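Local coordinates for transcriptional regulator, ROK family (Vibrio cholerae O1 biovar eltor, PDB 1Z05), which binds zinc and probably acts as a DNA-binding transcriptional regulator of the ROK family, linked to carbohydrate metabolism, at residues I318-E321 with D322-A325. Numbering follows the deposited sequence.
Sequences ISIE and DICA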
loop_
_atom_site.group_PDB
_atom_site.type_symbol
_atom_site.label_atom_id
_atom_site.label_comp_id
_atom_site.label_asym_id
_atom_site.label_seq_id
_atom_site.Cartn_x
_atom_site.Cartn_y
_atom_site.Cartn_z
ATOM N N ILE A 318 30.166 -25.857 -3.903
ATOM C CA ILE A 318 28.799 -26.082 -3.415
ATOM C C ILE A 318 27.822 -25.002 -3.891
ATOM O O ILE A 318 28.028 -23.816 -3.641
ATOM C CB ILE A 318 28.742 -26.114 -1.857
ATOM C CG1 ILE A 318 29.877 -26.961 -1.257
ATOM C CG2 ILE A 318 27.344 -26.522 -1.366
ATOM C CD1 ILE A 318 29.604 -28.439 -1.144
ATOM N N SER A 319 26.761 -25.427 -4.571
ATOM C CA SER A 319 25.682 -24.530 -4.966
ATOM C C SER A 319 24.485 -24.672 -4.029
ATOM O O SER A 319 24.442 -25.583 -3.193
ATOM C CB SER A 319 25.255 -24.811 -6.409
ATOM O OG SER A 319 24.559 -26.043 -6.513
ATOM N N ILE A 320 23.517 -23.769 -4.173
ATOM C CA ILE A 320 22.261 -23.850 -3.436
ATOM C C ILE A 320 21.480 -25.094 -3.863
ATOM O O ILE A 320 20.886 -25.782 -3.024
ATOM C CB ILE A 320 21.403 -22.564 -3.610
ATOM C CG1 ILE A 320 22.147 -21.335 -3.061
ATOM C CG2 ILE A 320 20.022 -22.717 -2.927
ATOM C CD1 ILE A 320 22.259 -21.293 -1.527
ATOM N N GLU A 321 21.505 -25.385 -5.163
ATOM C CA GLU A 321 20.917 -26.616 -5.701
ATOM C C GLU A 321 21.488 -27.863 -5.024
ATOM O O GLU A 321 20.736 -28.771 -4.680
ATOM C CB GLU A 321 21.117 -26.707 -7.221
ATOM C CG GLU A 321 20.225 -25.777 -8.049
ATOM C CD GLU A 321 20.747 -24.343 -8.140
ATOM O OE1 GLU A 321 21.792 -24.029 -7.528
ATOM O OE2 GLU A 321 20.106 -23.524 -8.835
ATOM N N ASP A 322 22.811 -27.900 -4.845
ATOM C CA ASP A 322 23.490 -29.011 -4.161
ATOM C C ASP A 322 23.036 -29.153 -2.707
ATOM O O ASP A 322 22.805 -30.265 -2.234
ATOM C CB ASP A 322 25.009 -28.830 -4.175
ATOM C CG ASP A 322 25.590 -28.786 -5.575
ATOM O OD1 ASP A 322 24.854 -29.026 -6.559
ATOM O OD2 ASP A 322 26.797 -28.499 -5.687
ATOM N N ILE A 323 22.930 -28.024 -2.007
ATOM C CA ILE A 323 22.476 -28.007 -0.614
ATOM C C ILE A 323 21.038 -28.520 -0.508
ATOM O O ILE A 323 20.723 -29.333 0.374
ATOM C CB ILE A 323 22.608 -26.591 0.027
ATOM C CG1 ILE A 323 24.066 -26.125 -0.005
ATOM C CG2 ILE A 323 22.107 -26.599 1.476
ATOM C CD1 ILE A 323 24.258 -24.614 0.114
ATOM N N CYS A 324 20.175 -28.048 -1.409
ATOM C CA CYS A 324 18.769 -28.451 -1.437
ATOM C C CYS A 324 18.582 -29.920 -1.758
ATOM O O CYS A 324 17.695 -30.564 -1.201
ATOM C CB CYS A 324 17.980 -27.596 -2.427
ATOM S SG CYS A 324 17.684 -25.946 -1.836
ATOM N N ALA A 325 19.421 -30.444 -2.651
ATOM C CA ALA A 325 19.388 -31.851 -3.029
ATOM C C ALA A 325 19.908 -32.741 -1.906
ATOM O O ALA A 325 19.434 -33.865 -1.731
ATOM C CB ALA A 325 20.186 -32.084 -4.311
#
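A capping box formed by S319 and D322 starts helix 320-328. S319 is the N-cap, and its OG accepts the backbone N-H of D322 at 3.0 Å, with an N-H...O angle of 158°. With chi1 at 71° the serine hydroxyl is tucked between its own N and C, which brings it to the N-H of D322. In return the carboxylate of D322 folds back toward the N-cap, and OD2 receives the backbone N-H of S319. That reciprocal bond is nearly straight, at 170°, but weak, with 3.3 Å between S319 N and D322 OD2. The other carboxylate oxygen, OD1 of D322, lies 3.0 Å from S319 OG, so the hydroxyl sits close to both the side chain and the backbone N of the same aspartate. The negative charge of D322 at this end would be expected to interact favourably with the helix dipole.

Regular i to i+4 bonding follows at once, I323 N donating to S319 O and C324 N to I320 O, the latter at 2.9 Å; A325 N continues the pattern to E321 O. On the apolar side, I318, just before the cap, lays its CG2 methyl 3.6 Å from CG1 of I323, the two side chains crossing at about a right angle. Within the same first turn, I320 CD1 meets I323 CD1 at 4.2 Å, while I320 CG2 packs against SG of C324. I320 and I323 also both touch I296, so this face of the helix packs on helix 293-305. The I318-I323 contact spans the N-cap from N' to N4, the hydrophobic staple that commonly accompanies a capping box at a helix N-terminus.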